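Local coordinates for protein transcriptional regulator ComR (Streptococcus vestibularis F0396, PDB 6HU8) that regulates competence as a peptide-sensing RNPP-family transcription factor, probably binding DNA through its helix-turn-helix domain and signalling peptide through its TPR domain, at residues G248-E253 and I275-V280; A235-S240 and S244-V249; E253-L258 and R291-A296; L216-S219 and D225-T228; F88-Y91 and R96-Q99. All blocks are in the same frame, centred on the assembly; numbering follows the deposited sequence.

All five contacts lie in the tetratricopeptide region of this apo structure, and contacts 1, 2 and 3 share helix 246-261. Contact 1 lies between the other two in sequence on that helix, its centre about 10 Å from the centres of both contact 2 and contact 3. Contact 4 joins the preceding pair of helices and meets contact 3 where F226 CE1 lies 3.3 Å from Y256 CB. Contact 5, much earlier in the chain, reaches contact 2, with P89 CB 3.3 Å from Y245 OH. Contacts 4 and 5 are far apart: their nearest atoms are about 17 Å from each other and their centres about 26 Å.

Contact 1. Residues G248-E253 and I275-V280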
# COMPACT_ATOMS: atom_id res chain seq x y z
N GLY A 248 -19.63 -2.13 -0.87
CA GLY A 248 -18.68 -2.39 -1.93
C GLY A 248 -18.26 -3.85 -2.02
O GLY A 248 -17.96 -4.36 -3.10
N VAL A 249 -18.27 -4.54 -0.88
CA VAL A 249 -17.89 -5.95 -0.85
C VAL A 249 -18.97 -6.83 -1.46
O VAL A 249 -18.69 -7.70 -2.30
CB VAL A 249 -17.58 -6.40 0.60
CG1 VAL A 249 -17.23 -7.87 0.62
CG2 VAL A 249 -16.42 -5.57 1.17
N TYR A 250 -20.22 -6.61 -1.05
CA TYR A 250 -21.32 -7.39 -1.61
C TYR A 250 -21.60 -7.08 -3.09
O TYR A 250 -22.11 -7.93 -3.83
CB TYR A 250 -22.57 -7.19 -0.76
CG TYR A 250 -22.43 -7.93 0.55
CD1 TYR A 250 -22.42 -9.31 0.57
CD2 TYR A 250 -22.26 -7.25 1.74
CE1 TYR A 250 -22.27 -10.01 1.75
CE2 TYR A 250 -22.09 -7.94 2.92
CZ TYR A 250 -22.11 -9.32 2.92
OH TYR A 250 -21.95 -10.01 4.09
N ILE A 251 -21.24 -5.88 -3.53
CA ILE A 251 -21.37 -5.55 -4.96
C ILE A 251 -20.41 -6.42 -5.77
O ILE A 251 -20.80 -7.00 -6.80
CB ILE A 251 -21.09 -4.05 -5.23
CG1 ILE A 251 -22.24 -3.18 -4.72
CG2 ILE A 251 -20.86 -3.80 -6.73
CD1 ILE A 251 -21.96 -1.67 -4.82
N LEU A 252 -19.16 -6.53 -5.32
CA LEU A 252 -18.17 -7.41 -5.98
C LEU A 252 -18.61 -8.87 -5.98
O LEU A 252 -18.46 -9.56 -6.99
CB LEU A 252 -16.79 -7.30 -5.31
CG LEU A 252 -15.95 -6.06 -5.60
CD1 LEU A 252 -14.87 -5.88 -4.53
CD2 LEU A 252 -15.31 -6.18 -6.99
N GLU A 253 -19.13 -9.36 -4.85
CA GLU A 253 -19.62 -10.74 -4.82
C GLU A 253 -20.79 -10.94 -5.80
O GLU A 253 -20.93 -12.01 -6.42
CB GLU A 253 -20.04 -11.15 -3.40
CG GLU A 253 -20.26 -12.67 -3.28
CD GLU A 253 -20.58 -13.15 -1.89
OE1 GLU A 253 -20.99 -14.32 -1.76
OE2 GLU A 253 -20.41 -12.37 -0.92
N ILE A 275 -27.40 -3.12 -0.68
CA ILE A 275 -28.37 -2.04 -0.54
C ILE A 275 -28.81 -1.92 0.93
O ILE A 275 -28.83 -0.82 1.50
CB ILE A 275 -29.61 -2.25 -1.44
CG1 ILE A 275 -29.26 -2.00 -2.91
CG2 ILE A 275 -30.72 -1.30 -1.04
CD1 ILE A 275 -30.32 -2.47 -3.86
N MET A 276 -29.14 -3.07 1.52
CA MET A 276 -29.49 -3.14 2.94
C MET A 276 -28.41 -2.51 3.82
O MET A 276 -28.73 -1.66 4.67
CB MET A 276 -29.74 -4.59 3.36
CG MET A 276 -31.15 -5.08 2.99
SD MET A 276 -31.46 -6.82 3.36
CE MET A 276 -31.67 -6.84 5.13
N PHE A 277 -27.15 -2.90 3.64
CA PHE A 277 -26.10 -2.35 4.50
C PHE A 277 -25.87 -0.87 4.22
O PHE A 277 -25.60 -0.09 5.13
CB PHE A 277 -24.81 -3.14 4.38
CG PHE A 277 -24.86 -4.46 5.08
CD1 PHE A 277 -25.25 -4.53 6.41
CD2 PHE A 277 -24.54 -5.64 4.41
CE1 PHE A 277 -25.31 -5.75 7.06
CE2 PHE A 277 -24.60 -6.86 5.07
CZ PHE A 277 -24.98 -6.91 6.40
N ALA A 278 -26.04 -0.47 2.97
CA ALA A 278 -25.96 0.95 2.65
C ALA A 278 -27.08 1.78 3.30
O ALA A 278 -26.87 2.95 3.66
CB ALA A 278 -26.01 1.15 1.14
N SER A 279 -28.27 1.19 3.44
CA SER A 279 -29.48 1.94 3.78
C SER A 279 -29.45 2.49 5.21
O SER A 279 -30.12 3.48 5.51
CB SER A 279 -30.73 1.08 3.57
OG SER A 279 -30.85 0.03 4.53
N VAL A 280 -28.67 1.85 6.07
CA VAL A 280 -28.60 2.25 7.48
C VAL A 280 -27.40 3.14 7.75
O VAL A 280 -27.05 3.40 8.91
CB VAL A 280 -28.57 1.02 8.40
CG1 VAL A 280 -29.90 0.28 8.32
CG2 VAL A 280 -27.44 0.10 8.00
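The rings of Y250 and F277 meet nearly parallel, their planes 25° apart, but they are slid so far past each other that neither properly covers the other's face. Their centroids are 5.6 Å apart, too far for a close offset stack. The touching atoms lie on one flank of each ring. Y250 CE2 is 3.5 Å from F277 CE2 and 3.7 Å from F277 CD2, while Y250 CD2 is 3.9 Å from F277 CD2. The approach is oblique, so dispersion between ring carbons probably accounts for most of it. Both aromatic groups leave their helices in the same way, with CG anti to the carbonyl carbon (chi1 -73° for Y250 and -75° for F277). The backbones are well separated, the nearest CA atoms, of Y250 and I275, being 8.9 Å apart, so the rings span the gap. Only 77 Å² is buried in total, as expected for one ring pair at the surface. On the F277 side, M276 O accepts from two groups of S279: OG at 2.7 Å and the backbone N at 3.1 Å. Both come from the same face of the carbonyl plane, tying the S279 side chain back to the last turn of its helix. F277 also makes a cation-pi interaction with K246, so its ring serves two residues of helix 246-261. The pair joins helix 246-261 to helix 264-279, consecutive antiparallel helices of the TPR-type array. V249 and L252 pack on helices 226-240 and 200-219 respectively, whereas I251 and I275 both touch T290 of helix 285-296.

Contact 2. Residues A235-S240 and S244-V249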
# COMPACT_ATOMS: atom_id res chain seq x y z
N ALA A 235 -14.03 -10.25 7.00
CA ALA A 235 -13.31 -10.42 8.27
C ALA A 235 -12.64 -9.13 8.73
O ALA A 235 -12.64 -8.82 9.93
CB ALA A 235 -12.27 -11.52 8.15
N VAL A 236 -12.08 -8.36 7.80
CA VAL A 236 -11.48 -7.07 8.17
C VAL A 236 -12.55 -6.09 8.64
O VAL A 236 -12.38 -5.42 9.67
CB VAL A 236 -10.68 -6.45 7.02
CG1 VAL A 236 -10.22 -5.05 7.40
CG2 VAL A 236 -9.50 -7.33 6.65
N ILE A 237 -13.65 -6.02 7.89
CA ILE A 237 -14.77 -5.16 8.27
C ILE A 237 -15.27 -5.52 9.68
O ILE A 237 -15.52 -4.64 10.50
CB ILE A 237 -15.94 -5.27 7.27
CG1 ILE A 237 -15.59 -4.52 5.97
CG2 ILE A 237 -17.24 -4.73 7.88
CD1 ILE A 237 -16.52 -4.82 4.80
N GLU A 238 -15.37 -6.81 9.95
CA GLU A 238 -15.79 -7.29 11.26
C GLU A 238 -14.85 -6.84 12.38
O GLU A 238 -15.31 -6.43 13.46
CB GLU A 238 -15.90 -8.81 11.27
CG GLU A 238 -16.44 -9.37 12.58
CD GLU A 238 -17.82 -8.83 12.91
OE1 GLU A 238 -18.73 -8.95 12.05
OE2 GLU A 238 -17.99 -8.27 14.01
N LYS A 239 -13.54 -6.92 12.13
CA LYS A 239 -12.55 -6.62 13.14
C LYS A 239 -12.60 -5.15 13.53
O LYS A 239 -12.56 -4.79 14.71
CB LYS A 239 -11.15 -6.99 12.66
CG LYS A 239 -10.36 -7.88 13.63
CD LYS A 239 -10.04 -7.17 14.92
CE LYS A 239 -9.47 -8.13 15.96
NZ LYS A 239 -8.23 -8.80 15.47
N SER A 240 -12.72 -4.28 12.53
CA SER A 240 -12.66 -2.85 12.77
C SER A 240 -14.00 -2.16 12.70
O SER A 240 -14.06 -0.93 12.80
CB SER A 240 -11.70 -2.20 11.78
OG SER A 240 -10.37 -2.59 12.05
N SER A 244 -19.49 1.15 6.71
CA SER A 244 -19.59 1.81 5.41
C SER A 244 -18.93 1.03 4.27
O SER A 244 -19.17 1.35 3.11
CB SER A 244 -18.97 3.21 5.48
OG SER A 244 -19.57 3.96 6.52
N TYR A 245 -18.09 0.04 4.58
CA TYR A 245 -17.34 -0.66 3.53
C TYR A 245 -18.04 -1.91 3.02
O TYR A 245 -17.61 -2.49 2.03
CB TYR A 245 -15.94 -1.08 4.02
CG TYR A 245 -15.01 0.07 4.35
CD1 TYR A 245 -15.45 1.39 4.30
CD2 TYR A 245 -13.69 -0.17 4.72
CE1 TYR A 245 -14.60 2.45 4.62
CE2 TYR A 245 -12.84 0.87 5.05
CZ TYR A 245 -13.30 2.18 5.00
OH TYR A 245 -12.46 3.24 5.32
N LYS A 246 -19.10 -2.32 3.72
CA LYS A 246 -19.82 -3.55 3.36
C LYS A 246 -20.48 -3.50 1.97
O LYS A 246 -20.44 -4.51 1.24
CB LYS A 246 -20.88 -3.87 4.42
CG LYS A 246 -20.32 -4.35 5.76
CD LYS A 246 -21.46 -4.84 6.66
CE LYS A 246 -21.00 -5.07 8.10
NZ LYS A 246 -22.17 -5.19 9.03
N PRO A 247 -21.11 -2.36 1.61
CA PRO A 247 -21.78 -2.44 0.31
C PRO A 247 -20.83 -2.73 -0.86
O PRO A 247 -21.18 -3.54 -1.72
CB PRO A 247 -22.44 -1.06 0.18
CG PRO A 247 -22.79 -0.72 1.65
CD PRO A 247 -21.54 -1.16 2.37
N GLY A 248 -19.63 -2.13 -0.87
CA GLY A 248 -18.68 -2.39 -1.93
C GLY A 248 -18.26 -3.85 -2.02
O GLY A 248 -17.96 -4.36 -3.10
N VAL A 249 -18.27 -4.54 -0.88
CA VAL A 249 -17.89 -5.95 -0.85
C VAL A 249 -18.97 -6.83 -1.46
O VAL A 249 -18.69 -7.70 -2.30
CB VAL A 249 -17.58 -6.40 0.60
CG1 VAL A 249 -17.23 -7.87 0.62
CG2 VAL A 249 -16.42 -5.57 1.17
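I237 and Y245 mark the nearest approach of the two backbones, their CA atoms 7.0 Å apart. Residues 235-240 form the end of helix 226-240, and after a short connection without helix the chain turns into helix 246-261. No hydrogen bond links the segments, so side chains carry the contact, above all that of I237. With chi1 at -74° and an extended chi2, its CG1 carries CD1 between Y245 and V249. CD1 meets V249 CG2 tip to tip at 3.7 Å and lies 3.9 Å from Y245 CB. The other branch, CG2, crosses the extended chain of K246 and is 3.8 Å from both its CG and its CE. Y245 contributes its CB and its carbonyl carbon, the latter 3.7 Å from I237 CD1, while its ring leads away to meet the rings of F242 and F207. K246 likewise offers only methylenes here: NZ remains 5.9 Å from E238 OE1, too far for a salt bridge. Across 167 Å² of buried surface the contact is therefore apolar, held by shape and dispersion. The lysine adds only the carbon of its stalk to this TPR-type helix hairpin, its charged end taking no part.

Contact 3. Residues E253-L258 and R291-A296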
# COMPACT_ATOMS: atom_id res chain seq x y z
N GLU A 253 -19.13 -9.36 -4.85
CA GLU A 253 -19.62 -10.74 -4.82
C GLU A 253 -20.79 -10.94 -5.80
O GLU A 253 -20.93 -12.01 -6.42
CB GLU A 253 -20.04 -11.15 -3.40
CG GLU A 253 -20.26 -12.67 -3.28
CD GLU A 253 -20.58 -13.15 -1.89
OE1 GLU A 253 -20.99 -14.32 -1.76
OE2 GLU A 253 -20.41 -12.37 -0.92
N ALA A 254 -21.62 -9.91 -5.95
CA ALA A 254 -22.70 -9.96 -6.92
C ALA A 254 -22.18 -10.05 -8.36
O ALA A 254 -22.70 -10.83 -9.17
CB ALA A 254 -23.60 -8.74 -6.76
N LYS A 255 -21.16 -9.25 -8.67
CA LYS A 255 -20.58 -9.22 -10.01
C LYS A 255 -19.91 -10.56 -10.35
O LYS A 255 -19.98 -11.03 -11.49
CB LYS A 255 -19.57 -8.07 -10.14
CG LYS A 255 -20.25 -6.75 -10.57
CD LYS A 255 -19.57 -5.54 -9.98
CE LYS A 255 -19.56 -4.37 -10.96
NZ LYS A 255 -20.88 -3.97 -11.50
N TYR A 256 -19.28 -11.16 -9.35
CA TYR A 256 -18.72 -12.50 -9.48
C TYR A 256 -19.79 -13.56 -9.82
O TYR A 256 -19.63 -14.34 -10.78
CB TYR A 256 -18.00 -12.88 -8.18
CG TYR A 256 -17.63 -14.34 -8.10
CD1 TYR A 256 -16.55 -14.85 -8.82
CD2 TYR A 256 -18.37 -15.22 -7.33
CE1 TYR A 256 -16.22 -16.19 -8.76
CE2 TYR A 256 -18.06 -16.56 -7.26
CZ TYR A 256 -16.98 -17.04 -7.98
OH TYR A 256 -16.67 -18.37 -7.91
N GLU A 257 -20.87 -13.58 -9.04
CA GLU A 257 -21.98 -14.51 -9.28
C GLU A 257 -22.58 -14.31 -10.67
O GLU A 257 -22.87 -15.29 -11.38
CB GLU A 257 -23.07 -14.36 -8.21
CG GLU A 257 -22.64 -14.86 -6.84
CD GLU A 257 -22.44 -16.37 -6.78
OE1 GLU A 257 -21.85 -16.84 -5.78
OE2 GLU A 257 -22.88 -17.09 -7.72
N LEU A 258 -22.79 -13.06 -11.05
CA LEU A 258 -23.27 -12.71 -12.39
C LEU A 258 -22.33 -13.18 -13.50
O LEU A 258 -22.72 -13.94 -14.39
CB LEU A 258 -23.42 -11.20 -12.51
CG LEU A 258 -24.76 -10.52 -12.69
CD1 LEU A 258 -24.48 -9.16 -13.29
CD2 LEU A 258 -25.70 -11.33 -13.56
N ARG A 291 -27.86 1.04 -5.58
CA ARG A 291 -29.12 0.76 -6.25
C ARG A 291 -28.97 0.99 -7.75
O ARG A 291 -29.48 0.21 -8.54
CB ARG A 291 -30.24 1.64 -5.66
CG ARG A 291 -31.63 1.10 -5.83
CD ARG A 291 -32.69 2.06 -5.26
NE ARG A 291 -32.68 2.12 -3.80
CZ ARG A 291 -33.21 1.18 -3.03
NH1 ARG A 291 -33.76 0.11 -3.61
NH2 ARG A 291 -33.17 1.29 -1.71
N ALA A 292 -28.25 2.03 -8.13
CA ALA A 292 -28.03 2.31 -9.55
C ALA A 292 -27.15 1.24 -10.20
O ALA A 292 -27.32 0.92 -11.37
CB ALA A 292 -27.39 3.67 -9.72
N GLU A 293 -26.21 0.69 -9.44
CA GLU A 293 -25.28 -0.30 -10.00
C GLU A 293 -26.00 -1.63 -10.22
O GLU A 293 -25.78 -2.30 -11.24
CB GLU A 293 -24.07 -0.48 -9.07
CG GLU A 293 -23.00 -1.40 -9.63
CD GLU A 293 -22.14 -0.73 -10.70
OE1 GLU A 293 -22.32 0.49 -10.92
OE2 GLU A 293 -21.29 -1.41 -11.31
N LYS A 294 -26.86 -1.99 -9.28
CA LYS A 294 -27.73 -3.16 -9.39
C LYS A 294 -28.58 -3.07 -10.66
O LYS A 294 -28.75 -4.06 -11.38
CB LYS A 294 -28.65 -3.28 -8.15
CG LYS A 294 -29.67 -4.41 -8.24
CD LYS A 294 -30.70 -4.35 -7.09
CE LYS A 294 -31.56 -5.60 -7.09
NZ LYS A 294 -32.72 -5.52 -6.13
N ALA A 295 -29.09 -1.88 -10.92
CA ALA A 295 -29.98 -1.68 -12.06
C ALA A 295 -29.22 -1.71 -13.37
O ALA A 295 -29.71 -2.23 -14.37
CB ALA A 295 -30.75 -0.38 -11.93
N ALA A 296 -28.00 -1.17 -13.36
CA ALA A 296 -27.18 -1.16 -14.56
C ALA A 296 -26.68 -2.57 -14.88
O ALA A 296 -26.29 -2.86 -16.02
CB ALA A 296 -26.02 -0.20 -14.41
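K255 and E293 reach across to each other and form a salt bridge, with K255 NZ donating to E293 OE2 at 2.6 Å. The carboxylate oxygen accepts through its anti lone pair, the one turned away from OE1. The two side chains meet at about a right angle: the lysine end comes at the carboxylate from across, and K255 CE lies 3.4 Å from E293 OE2. Bends at all three outer torsions of the lysine, with chi4 at 55°, bring its ammonium group round to the glutamate. E293 has its own bend at chi2, 77°, beyond a CG that is anti to its backbone N.

The ammonium group has two further partners, a salt bridge to D297 OD2 and a hydrogen bond with Y271 OH. Three oxygens thus surround K255 NZ, and the two carboxylates among them probably stabilise its positive charge. Y271 belongs to helix 264-279, which comes between helices 246-261 and 285-296 in the chain. The salt bridge therefore links helices one apart in the order of the TPR-type array, and the intervening helix contributes the tyrosine, which also touches the E293 side chain.

Other polar ends find partners away from this pair. K294 NZ forms a salt bridge with D272 OD1, R291 NH2 one with E287 OE2, and E257 OE2 is hydrogen-bonded to N261 ND2. Helical backbone bonds run from the N-H of one residue to the carbonyl four earlier, as from L258 N to A254 O at 2.9 Å and from A296 N to A292 O at 3.0 Å.

Contact 4. Residues L216-S219 and D225-T228; sequences LKIS and DFLT
An antiparallel helical hairpin of the TPR-type array is closed by K217 and I218 from the end of helix 200-219 and F226 from the start of helix 226-240. Their backbones come within 7.0 Å, measured between the CA atoms of K217 and F226, and the segments bury 177 Å² with no hydrogen bond between them. F226 has chi1 at -174°, which turns its ring back toward the preceding helix. At the edge of that ring, in its plane, K217 CB sits 3.8 Å from CD2. I218 comes in obliquely, with CG1 3.6 Å from F226 CE2 and CD1 3.9 Å from F226 CZ. The ring also stacks with Y256, so helix 246-261 contributes to the same packing. D225, at the N-cap position, has a positive phi of 65° but makes no side-chain capping bond. Past CB the K217 chain leads away from the ring and bends at chi4 (-64°). There its ammonium group is held by two backbone carbonyls of the turn, S222 O and K224 O, while D225 OD2 remains 5.7 Å from K217 NZ.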
# COMPACT_ATOMS: atom_id res chain seq x y z
N LEU A 216 -9.46 -7.00 -9.57
CA LEU A 216 -8.52 -7.54 -10.55
C LEU A 216 -8.82 -8.99 -10.91
O LEU A 216 -8.75 -9.37 -12.08
CB LEU A 216 -7.09 -7.42 -10.04
CG LEU A 216 -6.49 -6.02 -10.17
CD1 LEU A 216 -5.16 -5.94 -9.42
CD2 LEU A 216 -6.33 -5.67 -11.65
N LYS A 217 -9.14 -9.80 -9.90
CA LYS A 217 -9.53 -11.19 -10.15
C LYS A 217 -10.70 -11.26 -11.14
O LYS A 217 -10.77 -12.18 -11.97
CB LYS A 217 -9.87 -11.91 -8.84
CG LYS A 217 -8.63 -12.30 -8.02
CD LYS A 217 -8.93 -13.39 -7.01
CE LYS A 217 -7.68 -14.17 -6.62
NZ LYS A 217 -7.13 -14.90 -7.81
N ILE A 218 -11.60 -10.27 -11.10
CA ILE A 218 -12.69 -10.23 -12.07
C ILE A 218 -12.17 -9.80 -13.45
O ILE A 218 -12.50 -10.42 -14.46
CB ILE A 218 -13.81 -9.28 -11.63
CG1 ILE A 218 -14.57 -9.88 -10.45
CG2 ILE A 218 -14.79 -9.03 -12.75
CD1 ILE A 218 -15.54 -8.92 -9.78
N SER A 219 -11.33 -8.78 -13.49
CA SER A 219 -10.92 -8.19 -14.76
C SER A 219 -9.78 -8.96 -15.43
O SER A 219 -9.56 -8.84 -16.64
CB SER A 219 -10.52 -6.73 -14.56
OG SER A 219 -9.35 -6.66 -13.76
N ASP A 225 -10.04 -18.77 -5.72
CA ASP A 225 -10.03 -18.16 -4.39
C ASP A 225 -10.81 -16.83 -4.28
O ASP A 225 -10.62 -16.09 -3.30
CB ASP A 225 -8.59 -17.92 -3.91
CG ASP A 225 -7.83 -19.21 -3.70
OD1 ASP A 225 -7.97 -19.82 -2.61
OD2 ASP A 225 -7.09 -19.62 -4.62
N PHE A 226 -11.68 -16.53 -5.26
CA PHE A 226 -12.37 -15.23 -5.23
C PHE A 226 -13.19 -15.07 -3.95
O PHE A 226 -13.17 -14.01 -3.33
CB PHE A 226 -13.28 -15.04 -6.45
CG PHE A 226 -13.91 -13.66 -6.53
CD1 PHE A 226 -15.12 -13.39 -5.89
CD2 PHE A 226 -13.29 -12.64 -7.23
CE1 PHE A 226 -15.68 -12.13 -5.94
CE2 PHE A 226 -13.85 -11.37 -7.29
CZ PHE A 226 -15.05 -11.12 -6.64
N LEU A 227 -13.91 -16.12 -3.55
CA LEU A 227 -14.75 -16.02 -2.35
C LEU A 227 -13.88 -16.00 -1.10
O LEU A 227 -14.31 -15.54 -0.05
CB LEU A 227 -15.76 -17.17 -2.29
CG LEU A 227 -16.79 -17.19 -3.41
CD1 LEU A 227 -17.71 -18.41 -3.27
CD2 LEU A 227 -17.60 -15.90 -3.42
N THR A 228 -12.65 -16.49 -1.21
CA THR A 228 -11.72 -16.39 -0.09
C THR A 228 -11.32 -14.92 0.10
O THR A 228 -11.16 -14.45 1.24
CB THR A 228 -10.48 -17.28 -0.30
OG1 THR A 228 -10.90 -18.65 -0.32
CG2 THR A 228 -9.50 -17.11 0.84

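Contact 5. Residues F88-Y91 and R96-Q99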
# COMPACT_ATOMS: atom_id res chain seq x y z
N PHE A 88 -8.41 7.94 6.84
CA PHE A 88 -9.39 8.81 6.18
C PHE A 88 -9.97 8.17 4.90
O PHE A 88 -9.25 8.01 3.90
CB PHE A 88 -8.70 10.15 5.86
CG PHE A 88 -9.64 11.27 5.52
CD1 PHE A 88 -10.24 11.34 4.27
CD2 PHE A 88 -9.90 12.27 6.44
CE1 PHE A 88 -11.09 12.38 3.96
CE2 PHE A 88 -10.76 13.31 6.13
CZ PHE A 88 -11.35 13.37 4.89
N PRO A 89 -11.26 7.78 4.91
CA PRO A 89 -11.84 7.22 3.68
C PRO A 89 -12.39 8.30 2.75
O PRO A 89 -12.71 9.40 3.22
CB PRO A 89 -12.97 6.34 4.21
CG PRO A 89 -13.46 7.09 5.42
CD PRO A 89 -12.22 7.78 6.02
N THR A 90 -12.47 8.01 1.46
CA THR A 90 -13.01 8.99 0.52
C THR A 90 -14.28 8.49 -0.15
O THR A 90 -15.13 9.28 -0.55
CB THR A 90 -11.99 9.35 -0.57
OG1 THR A 90 -11.51 8.15 -1.18
CG2 THR A 90 -10.83 10.13 0.02
N TYR A 91 -14.38 7.16 -0.30
CA TYR A 91 -15.51 6.51 -0.97
C TYR A 91 -15.65 6.93 -2.44
O TYR A 91 -16.66 6.65 -3.08
CB TYR A 91 -16.84 6.81 -0.25
CG TYR A 91 -16.82 6.50 1.22
CD1 TYR A 91 -16.88 5.18 1.68
CD2 TYR A 91 -16.74 7.52 2.17
CE1 TYR A 91 -16.86 4.90 3.03
CE2 TYR A 91 -16.71 7.25 3.52
CZ TYR A 91 -16.77 5.94 3.95
OH TYR A 91 -16.75 5.67 5.30
N ARG A 96 -13.91 14.69 -0.52
CA ARG A 96 -13.09 13.95 0.44
C ARG A 96 -11.71 13.68 -0.15
O ARG A 96 -10.70 13.79 0.54
CB ARG A 96 -13.77 12.63 0.84
CG ARG A 96 -15.07 12.79 1.63
CD ARG A 96 -15.64 11.44 2.02
NE ARG A 96 -14.93 10.84 3.16
CZ ARG A 96 -15.44 10.71 4.38
NH1 ARG A 96 -16.68 11.12 4.64
NH2 ARG A 96 -14.72 10.16 5.35
N VAL A 97 -11.68 13.33 -1.43
CA VAL A 97 -10.43 13.10 -2.14
C VAL A 97 -9.54 14.34 -2.04
O VAL A 97 -8.35 14.23 -1.76
CB VAL A 97 -10.67 12.74 -3.61
CG1 VAL A 97 -9.37 12.77 -4.40
CG2 VAL A 97 -11.33 11.37 -3.71
N LYS A 98 -10.13 15.51 -2.23
CA LYS A 98 -9.38 16.76 -2.09
C LYS A 98 -8.87 16.94 -0.66
O LYS A 98 -7.74 17.38 -0.45
CB LYS A 98 -10.24 17.96 -2.48
CG LYS A 98 -9.58 19.29 -2.19
CD LYS A 98 -10.54 20.24 -1.51
CE LYS A 98 -9.87 21.53 -1.07
NZ LYS A 98 -9.44 21.49 0.36
N GLN A 99 -9.72 16.61 0.31
CA GLN A 99 -9.35 16.72 1.72
C GLN A 99 -8.12 15.87 2.01
O GLN A 99 -7.21 16.32 2.69
CB GLN A 99 -10.50 16.28 2.63
CG GLN A 99 -11.43 17.40 3.03
CD GLN A 99 -12.77 16.89 3.52
OE1 GLN A 99 -13.05 16.89 4.72
NE2 GLN A 99 -13.61 16.45 2.59
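R96 grips P89 O with its guanidinium group, joining the loop between helices 76-87 and 94-111, in the tetratricopeptide region, to the helix that follows. The main bond, R96 NE to P89 O, is 2.6 Å long with an N-H...O angle of 153°. A weak second one comes from R96 NH2 at 3.0 Å. The acceptor lies close to the guanidinium plane, although NE stands above the plane of the carbonyl and off its lone pairs. A bend at chi3, 77°, swings the planar group round to it. Y91 approaches a guanidinium face edge-on, its CE2 3.8 Å above the centre and the planes 73° apart. P89 CB lies over one face of the tyrosine ring, so proline, tyrosine and arginine pack in succession. T90 rests on the helix, with CG2 3.6 Å from V97 N and CB 3.8 Å from V97 CG2. Farther out, D93 OD1 accepts from R96 N near the start of the helix, and K100 NZ holds F88 O. Y245, near the start of helix 246-261, touches both P89 and Y91. Q99 NE2 is tied to E95 O, and across the segments Q99 CB packs 3.8 Å from F88 CZ.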